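Local atomic coordinates of methylated RNA-binding protein 1 (Saccharomyces cerevisiae S288c, PDB entry 4RCM), a protein that recognises N6-methyladenosine in RNA through its YTH domain and destabilises PHO4 mRNA, thereby regulating phosphate metabolism after transcription. Residues 26-31 with 90-95; 46-51 with 134-139; 79-84 with 101-106. One frame throughout, in Å; residues are numbered along the deposited sequence.

Interaction 1: residues 26-31 with 90-95; sequences LKHVKR and SIWEDE. With nucleotides of chain C.
His28, on the helix 26-35, faces the loop 90-95. Its CB lies near Trp92 CZ3; CG and CD2 meet Trp92 CE3, which sits over one face of the imidazole, the rings meeting obliquely with planes 47° apart, and CE1 comes near Glu93 O. On one edge ND1 gives a hydrogen bond of 2.8 Å to N1 of the N6-methyladenosine of chain C; on another, NE2 takes a weak one of 3.2 Å from Glu93 N. Trp92 turns a face to the base: the methyl carbon C9 sits 3.3 Å from Trp92 CD2, over the middle of the indole. With an alanine in place of Trp92, the methyl is likely to lose its aromatic floor and the imidazole its cover. One turn on, Arg31 NH1 and NH2 both donate to Glu93 OE1 at 3.2 Å each, an end-on salt bridge near the guanidinium plane. NH2 also points at Ile91 O, though 2.3 Å is too short to trust. If the weak bond to NE2 is real, the imidazole is probably neutral; Trp92, assigned to the m6A site by similarity, covers the methyl as in the aromatic cage of YTH domains.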
# COMPACT_ATOMS: atom_id res chain seq x y z
N LEU A 26 -7.66 0.50 -11.16
CA LEU A 26 -6.33 0.77 -11.64
C LEU A 26 -6.10 2.30 -11.84
O LEU A 26 -5.05 2.83 -11.40
CB LEU A 26 -6.00 -0.06 -12.90
CG LEU A 26 -4.59 0.23 -13.41
CD1 LEU A 26 -3.58 -0.26 -12.36
CD2 LEU A 26 -4.31 -0.39 -14.79
N LYS A 27 -7.10 3.01 -12.41
CA LYS A 27 -7.13 4.47 -12.49
C LYS A 27 -6.63 5.16 -11.22
O LYS A 27 -5.66 5.91 -11.29
CB LYS A 27 -8.56 5.00 -12.81
N HIS A 28 -7.30 4.96 -10.07
CA HIS A 28 -6.93 5.60 -8.83
C HIS A 28 -5.52 5.24 -8.34
O HIS A 28 -4.89 6.08 -7.77
CB HIS A 28 -7.93 5.33 -7.68
CG HIS A 28 -9.17 6.14 -7.77
ND1 HIS A 28 -10.00 6.36 -6.70
CD2 HIS A 28 -9.69 6.85 -8.80
CE1 HIS A 28 -11.00 7.14 -7.07
NE2 HIS A 28 -10.83 7.45 -8.34
N VAL A 29 -5.04 4.01 -8.56
CA VAL A 29 -3.66 3.69 -8.21
C VAL A 29 -2.64 4.58 -9.01
O VAL A 29 -1.64 5.12 -8.45
CB VAL A 29 -3.33 2.21 -8.51
CG1 VAL A 29 -1.85 1.97 -8.30
CG2 VAL A 29 -4.16 1.28 -7.64
N LYS A 30 -2.85 4.63 -10.32
CA LYS A 30 -1.99 5.44 -11.18
C LYS A 30 -1.96 6.90 -10.77
O LYS A 30 -0.86 7.50 -10.69
CB LYS A 30 -2.45 5.33 -12.61
CG LYS A 30 -2.15 4.00 -13.23
CD LYS A 30 -2.78 3.95 -14.60
CE LYS A 30 -2.71 2.55 -15.23
NZ LYS A 30 -1.86 2.42 -16.42
N ARG A 31 -3.13 7.44 -10.49
CA ARG A 31 -3.25 8.79 -10.03
C ARG A 31 -2.58 9.05 -8.73
O ARG A 31 -2.07 10.14 -8.53
CB ARG A 31 -4.71 9.21 -9.92
CG ARG A 31 -5.32 9.43 -11.29
CD ARG A 31 -6.63 10.16 -11.18
NE ARG A 31 -7.34 10.10 -12.46
CZ ARG A 31 -8.64 10.37 -12.61
NH1 ARG A 31 -9.18 10.27 -13.81
NH2 ARG A 31 -9.40 10.72 -11.57
N SER A 90 -9.69 16.21 -5.76
CA SER A 90 -10.53 16.24 -6.96
C SER A 90 -10.10 15.18 -7.97
O SER A 90 -10.88 14.84 -8.83
CB SER A 90 -10.52 17.64 -7.64
OG SER A 90 -9.43 17.77 -8.57
N ILE A 91 -8.88 14.64 -7.84
CA ILE A 91 -8.39 13.57 -8.73
C ILE A 91 -9.17 12.25 -8.54
O ILE A 91 -9.03 11.29 -9.35
CB ILE A 91 -6.88 13.29 -8.52
CG1 ILE A 91 -6.60 12.86 -7.06
CG2 ILE A 91 -6.05 14.53 -8.86
CD1 ILE A 91 -5.12 12.59 -6.77
N TRP A 92 -9.92 12.16 -7.46
CA TRP A 92 -10.74 10.96 -7.22
C TRP A 92 -12.13 11.13 -7.88
O TRP A 92 -12.83 12.10 -7.61
CB TRP A 92 -10.93 10.67 -5.71
CG TRP A 92 -9.63 10.71 -4.83
CD1 TRP A 92 -9.47 11.36 -3.65
CD2 TRP A 92 -8.39 10.09 -5.11
NE1 TRP A 92 -8.19 11.21 -3.18
CE2 TRP A 92 -7.51 10.41 -4.05
CE3 TRP A 92 -7.92 9.27 -6.15
CZ2 TRP A 92 -6.21 9.97 -4.00
CZ3 TRP A 92 -6.62 8.85 -6.10
CH2 TRP A 92 -5.78 9.19 -5.04
N GLU A 93 -12.48 10.18 -8.72
CA GLU A 93 -13.87 9.94 -9.13
C GLU A 93 -14.71 9.65 -7.88
O GLU A 93 -14.27 8.89 -6.99
CB GLU A 93 -13.96 8.75 -10.10
CG GLU A 93 -13.03 8.77 -11.32
CD GLU A 93 -13.27 9.96 -12.28
OE1 GLU A 93 -12.29 10.44 -12.92
OE2 GLU A 93 -14.45 10.40 -12.41
N ASP A 94 -15.89 10.24 -7.81
CA ASP A 94 -16.81 10.09 -6.66
C ASP A 94 -16.13 10.48 -5.35
O ASP A 94 -16.18 9.75 -4.37
CB ASP A 94 -17.34 8.65 -6.56
N GLU A 95 -15.49 11.64 -5.37
CA GLU A 95 -14.65 12.13 -4.25
C GLU A 95 -15.27 12.07 -2.85
O GLU A 95 -14.56 11.74 -1.89
CB GLU A 95 -14.18 13.57 -4.57
CG GLU A 95 -13.76 14.44 -3.39
CD GLU A 95 -13.51 15.88 -3.79
OE1 GLU A 95 -13.93 16.29 -4.89
OE2 GLU A 95 -12.89 16.61 -2.99
C2 6MZ C 3 -10.93 3.70 -4.80
C4 6MZ C 3 -11.17 2.89 -2.59
C5 6MZ C 3 -10.45 4.06 -2.07
N9 6MZ C 3 -11.46 2.13 -1.52
N3 6MZ C 3 -11.38 2.76 -3.96
N1 6MZ C 3 -10.28 4.81 -4.39
C6 6MZ C 3 -10.01 5.06 -3.09
N6 6MZ C 3 -9.38 6.19 -2.68
C9 6MZ C 3 -9.10 7.29 -3.57
N7 6MZ C 3 -10.39 3.94 -0.71
C8 6MZ C 3 -11.02 2.76 -0.40
O5' 6MZ C 3 -15.79 0.45 1.55
C5' 6MZ C 3 -14.99 1.26 0.65
C4' 6MZ C 3 -14.24 0.39 -0.37
O4' 6MZ C 3 -13.64 1.22 -1.39
C1' 6MZ C 3 -12.27 0.84 -1.64
C2' 6MZ C 3 -12.02 -0.36 -0.71
O2' 6MZ C 3 -12.19 -1.63 -1.39
C3' 6MZ C 3 -13.14 -0.47 0.27
O3' 6MZ C 3 -13.42 -1.89 0.35

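Interaction 2: residues 46-51 with 134-139; sequences KRLSEA and RDTQEI. With nucleotides of chain C.
Arg47 and Leu48 of the helix 42-53 look onto Thr136, where the chain makes a type II beta turn from Arg134 to Gln137 before the weakly bonded strand at about 138-139. The turn is closed by Gln137 N to Arg134 O, 3.2 Å, and Thr136 takes its third position with a positive phi of 65°. The helix and the turn come nearest at Leu48 and Thr136, whose CA atoms are 7.4 Å apart, so the contact is made by side chains reaching from the helix, one of them to a backbone carbonyl. Arg47 reaches across with its chain bent at chi3 (63°), which lays one face of the guanidinium over Thr136 O. That oxygen is 2.7 Å from Arg47 NH1, yet it sits above the flat group, at an angle too poor for a hydrogen bond. A water does better, accepting from Arg47 NH2 at 2.7 Å and from Glu138 N at 2.9 Å. Thr136 OG1 donates a hydrogen bond back to Asp135 O (2.7 Å), while its methyl CG2 meets Leu48 CD1 at 4.1 Å. Asp135 faces the RNA: OD2 lies 3.4 Å from C8 of the N6-methyladenosine of chain C, and OD1 accepts from the backbone N of Lys22, a residue that binds this nucleotide. Glu138 has its salt bridge with Arg17. The contact thus joins helix to turn through a small apolar touch, a water bridge and the attraction of a cation to a carbonyl, probably electrostatic rather than directional, and it backs the turn that carries Asp135 to the base.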
# COMPACT_ATOMS: atom_id res chain seq x y z
N LYS A 46 -8.92 7.31 9.49
CA LYS A 46 -8.76 7.31 10.96
C LYS A 46 -7.85 6.20 11.48
O LYS A 46 -6.97 6.45 12.28
CB LYS A 46 -10.14 7.23 11.66
N ARG A 47 -8.05 4.97 11.01
CA ARG A 47 -7.13 3.91 11.36
C ARG A 47 -5.66 4.25 10.96
O ARG A 47 -4.77 4.15 11.77
CB ARG A 47 -7.55 2.60 10.70
CG ARG A 47 -8.86 2.00 11.25
CD ARG A 47 -9.04 0.60 10.67
NE ARG A 47 -7.94 -0.23 11.14
CZ ARG A 47 -7.61 -1.40 10.63
NH1 ARG A 47 -8.32 -1.92 9.65
NH2 ARG A 47 -6.59 -2.06 11.13
N LEU A 48 -5.42 4.65 9.70
CA LEU A 48 -4.11 4.98 9.23
C LEU A 48 -3.49 6.19 9.94
O LEU A 48 -2.32 6.18 10.29
CB LEU A 48 -4.15 5.27 7.74
CG LEU A 48 -4.51 4.06 6.87
CD1 LEU A 48 -4.66 4.51 5.44
CD2 LEU A 48 -3.44 2.99 6.99
N SER A 49 -4.29 7.21 10.16
CA SER A 49 -3.85 8.40 10.86
C SER A 49 -3.44 8.10 12.30
O SER A 49 -2.47 8.62 12.78
CB SER A 49 -4.97 9.45 10.81
OG SER A 49 -4.71 10.55 11.66
N GLU A 50 -4.19 7.26 12.99
CA GLU A 50 -3.84 6.93 14.37
C GLU A 50 -2.53 6.16 14.40
O GLU A 50 -1.69 6.39 15.23
CB GLU A 50 -4.98 6.14 15.06
CG GLU A 50 -6.33 6.85 15.07
N ALA A 51 -2.34 5.23 13.48
CA ALA A 51 -1.06 4.56 13.36
C ALA A 51 0.11 5.51 13.08
O ALA A 51 1.19 5.37 13.67
CB ALA A 51 -1.13 3.50 12.26
N ARG A 134 -9.42 -6.89 3.53
CA ARG A 134 -10.16 -5.72 3.17
C ARG A 134 -9.29 -4.47 3.38
O ARG A 134 -8.12 -4.55 3.79
CB ARG A 134 -11.44 -5.61 4.02
CG ARG A 134 -12.48 -6.72 3.83
CD ARG A 134 -13.56 -6.60 4.91
NE ARG A 134 -13.01 -6.82 6.26
CZ ARG A 134 -13.04 -7.98 6.92
NH1 ARG A 134 -13.58 -9.07 6.40
NH2 ARG A 134 -12.50 -8.05 8.13
N ASP A 135 -9.90 -3.31 3.15
CA ASP A 135 -9.19 -2.05 3.10
C ASP A 135 -8.73 -1.63 4.47
O ASP A 135 -9.52 -1.60 5.44
CB ASP A 135 -10.10 -0.97 2.44
CG ASP A 135 -9.35 0.32 2.15
OD1 ASP A 135 -8.27 0.25 1.50
OD2 ASP A 135 -9.84 1.41 2.54
N THR A 136 -7.45 -1.30 4.53
CA THR A 136 -6.70 -0.98 5.76
C THR A 136 -6.51 -2.08 6.79
O THR A 136 -6.19 -1.81 7.95
CB THR A 136 -7.17 0.34 6.43
OG1 THR A 136 -8.38 0.16 7.19
CG2 THR A 136 -7.38 1.38 5.34
N GLN A 137 -6.62 -3.33 6.35
CA GLN A 137 -6.31 -4.47 7.18
C GLN A 137 -4.85 -4.37 7.59
O GLN A 137 -3.96 -4.28 6.71
CB GLN A 137 -6.52 -5.76 6.36
CG GLN A 137 -5.94 -7.01 6.96
CD GLN A 137 -6.53 -7.35 8.31
OE1 GLN A 137 -5.80 -7.52 9.30
NE2 GLN A 137 -7.85 -7.47 8.36
N GLU A 138 -4.58 -4.41 8.90
CA GLU A 138 -3.17 -4.41 9.37
C GLU A 138 -2.47 -5.73 9.21
O GLU A 138 -3.04 -6.80 9.48
CB GLU A 138 -3.02 -3.97 10.81
CG GLU A 138 -1.56 -3.91 11.25
CD GLU A 138 -1.29 -3.01 12.44
OE1 GLU A 138 -2.23 -2.50 13.05
OE2 GLU A 138 -0.11 -2.78 12.74
N ILE A 139 -1.20 -5.66 8.82
CA ILE A 139 -0.39 -6.82 8.55
C ILE A 139 0.82 -6.84 9.54
O ILE A 139 1.63 -5.92 9.57
CB ILE A 139 0.15 -6.82 7.11
CG1 ILE A 139 -0.98 -6.71 6.05
CG2 ILE A 139 1.03 -8.03 6.89
CD1 ILE A 139 -1.92 -7.90 5.94
C2 6MZ C 3 -10.93 3.70 -4.80
C4 6MZ C 3 -11.17 2.89 -2.59
C5 6MZ C 3 -10.45 4.06 -2.07
N9 6MZ C 3 -11.46 2.13 -1.52
N3 6MZ C 3 -11.38 2.76 -3.96
N1 6MZ C 3 -10.28 4.81 -4.39
C6 6MZ C 3 -10.01 5.06 -3.09
N6 6MZ C 3 -9.38 6.19 -2.68
C9 6MZ C 3 -9.10 7.29 -3.57
N7 6MZ C 3 -10.39 3.94 -0.71
C8 6MZ C 3 -11.02 2.76 -0.40
O5' 6MZ C 3 -15.79 0.45 1.55
C5' 6MZ C 3 -14.99 1.26 0.65
C4' 6MZ C 3 -14.24 0.39 -0.37
O4' 6MZ C 3 -13.64 1.22 -1.39
C1' 6MZ C 3 -12.27 0.84 -1.64
C2' 6MZ C 3 -12.02 -0.36 -0.71
O2' 6MZ C 3 -12.19 -1.63 -1.39
C3' 6MZ C 3 -13.14 -0.47 0.27
O3' 6MZ C 3 -13.42 -1.89 0.35
O HOH W 1 -6.54 -4.73 11.07

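Interaction 3: residues 79-84 with 101-106; sequences MVSDLK and AFKVRW
Phe102 takes Met79 over one face of its ring and Leu83 at its edge. The methionine chain is fully extended (chi1 178°, chi2 180°), which carries CE over the ring, 4.2 Å from its centroid in a CH-pi contact, with SD above the same face in a longer Met-aromatic one. Leu83 CD2 comes in near the ring plane, 3.8 Å from Phe102 CD2. Ser81 OG does double duty, accepting a hydrogen bond from Lys103 N at 2.9 Å, almost straight, and donating in plane to a lone pair of Asp82 O at 2.7 Å. Ser81 O is buried without any partner. Backbone bonds join the segments at Val80 N to Lys103 O, 3.0 Å, and Lys84 N to Ala101 O, 2.9 Å. Val80 CG2 also lies over one face of the Arg105 guanidinium. Lys84 NZ and Lys103 NZ are only 4.3 Å apart, which is probably mildly unfavourable. Met79 and Val104 form an antiparallel non-hydrogen-bonded pair where strand 72-79 runs out beside strand 102-112. Leu48 and Asn45 of helix 42-53 pack on Phe102, Tyr52 touches Met79, and Phe102 bonds through its backbone to Trp38 on the other neighbouring strand, 37-38.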
# COMPACT_ATOMS: atom_id res chain seq x y z
N MET A 79 3.45 5.91 3.72
CA MET A 79 2.69 7.06 4.20
C MET A 79 3.66 8.07 4.83
O MET A 79 4.39 7.74 5.79
CB MET A 79 1.63 6.59 5.25
CG MET A 79 0.81 7.68 5.87
SD MET A 79 -0.37 6.96 7.03
CE MET A 79 -1.32 8.43 7.49
N VAL A 80 3.68 9.30 4.32
CA VAL A 80 4.73 10.25 4.69
C VAL A 80 4.14 11.55 5.21
O VAL A 80 4.84 12.53 5.37
CB VAL A 80 5.78 10.49 3.53
CG1 VAL A 80 6.50 9.20 3.16
CG2 VAL A 80 5.16 11.08 2.29
N SER A 81 2.86 11.55 5.48
CA SER A 81 2.21 12.65 6.22
C SER A 81 0.94 12.13 6.86
O SER A 81 0.43 11.03 6.51
CB SER A 81 1.87 13.81 5.26
OG SER A 81 0.58 13.74 4.65
N ASP A 82 0.41 12.93 7.79
CA ASP A 82 -0.92 12.72 8.31
C ASP A 82 -1.96 13.37 7.36
O ASP A 82 -1.62 13.89 6.28
CB ASP A 82 -1.00 13.27 9.75
CG ASP A 82 -1.98 12.48 10.68
OD1 ASP A 82 -2.93 11.79 10.23
OD2 ASP A 82 -1.79 12.60 11.90
N LEU A 83 -3.23 13.34 7.79
CA LEU A 83 -4.37 13.73 6.98
C LEU A 83 -4.27 15.22 6.81
O LEU A 83 -3.96 15.92 7.79
CB LEU A 83 -5.68 13.43 7.71
CG LEU A 83 -5.88 11.98 8.04
CD1 LEU A 83 -7.16 11.77 8.84
CD2 LEU A 83 -5.89 11.21 6.72
N LYS A 84 -4.50 15.71 5.59
CA LYS A 84 -4.39 17.15 5.30
C LYS A 84 -5.71 17.74 4.86
O LYS A 84 -6.50 17.10 4.19
CB LYS A 84 -3.34 17.38 4.20
CG LYS A 84 -1.93 17.03 4.62
CD LYS A 84 -1.56 17.72 5.92
CE LYS A 84 -0.15 17.35 6.35
NZ LYS A 84 0.84 17.84 5.36
N ALA A 101 -7.05 13.78 2.03
CA ALA A 101 -5.92 12.96 1.57
C ALA A 101 -4.72 13.02 2.54
O ALA A 101 -4.61 13.88 3.39
CB ALA A 101 -5.53 13.38 0.16
N PHE A 102 -3.80 12.07 2.39
CA PHE A 102 -2.52 12.16 3.03
C PHE A 102 -1.43 11.88 1.99
O PHE A 102 -1.72 11.26 0.97
CB PHE A 102 -2.43 11.23 4.26
CG PHE A 102 -2.68 9.79 3.96
CD1 PHE A 102 -1.67 9.00 3.45
CD2 PHE A 102 -3.92 9.24 4.15
CE1 PHE A 102 -1.90 7.66 3.13
CE2 PHE A 102 -4.18 7.91 3.86
CZ PHE A 102 -3.16 7.12 3.33
N LYS A 103 -0.18 12.29 2.26
CA LYS A 103 0.90 12.09 1.25
C LYS A 103 1.46 10.69 1.29
O LYS A 103 1.58 10.07 2.38
CB LYS A 103 2.00 13.09 1.45
CG LYS A 103 1.56 14.53 1.28
CD LYS A 103 2.59 15.51 1.83
CE LYS A 103 2.12 16.94 1.71
NZ LYS A 103 3.25 17.91 1.78
N VAL A 104 1.82 10.18 0.10
CA VAL A 104 2.45 8.89 -0.03
C VAL A 104 3.62 9.00 -0.99
O VAL A 104 3.61 9.85 -1.87
CB VAL A 104 1.49 7.75 -0.51
CG1 VAL A 104 0.32 7.66 0.46
CG2 VAL A 104 1.02 7.97 -1.94
N ARG A 105 4.60 8.14 -0.81
CA ARG A 105 5.67 7.98 -1.80
C ARG A 105 5.79 6.51 -2.23
O ARG A 105 6.02 5.62 -1.42
CB ARG A 105 6.99 8.51 -1.24
CG ARG A 105 6.97 9.98 -0.77
CD ARG A 105 7.12 11.04 -1.92
NE ARG A 105 6.99 12.48 -1.51
CZ ARG A 105 5.85 13.20 -1.46
NH1 ARG A 105 4.62 12.66 -1.73
NH2 ARG A 105 5.91 14.49 -1.11
N TRP A 106 5.63 6.27 -3.50
CA TRP A 106 5.59 4.92 -4.03
C TRP A 106 7.03 4.45 -4.03
O TRP A 106 7.85 5.02 -4.77
CB TRP A 106 4.95 4.94 -5.41
CG TRP A 106 3.45 4.94 -5.33
CD1 TRP A 106 2.64 5.98 -4.95
CD2 TRP A 106 2.59 3.81 -5.46
NE1 TRP A 106 1.34 5.57 -4.93
CE2 TRP A 106 1.28 4.24 -5.24
CE3 TRP A 106 2.81 2.47 -5.78
CZ2 TRP A 106 0.18 3.39 -5.33
CZ3 TRP A 106 1.71 1.63 -5.87
CH2 TRP A 106 0.42 2.09 -5.64
O HOH W 2 -6.94 16.63 1.51

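In the fold
From the N terminus, helix 26-35 supplies the first half of interaction 1, and the chain must pass through helix 42-53 and strands 61-67 and 72-79 before residues 90-95 close that loop. Helix 42-53 has meanwhile opened interaction 2, closed only at 134-139, so interactions 1 and 2 cross. Interaction 3 opens at 79-84 and closes at 101-106; it is nested inside the loop of interaction 2 and crosses interaction 1. Interactions 1 and 2 do not touch, but interaction 3 meets both: Trp106 packs on Val29, while Leu83 packs on Ser49 and Asp82 probably hydrogen-bonds the same serine. Together they tie two helices and the RNA-facing loops to the central sheet of the YTH domain.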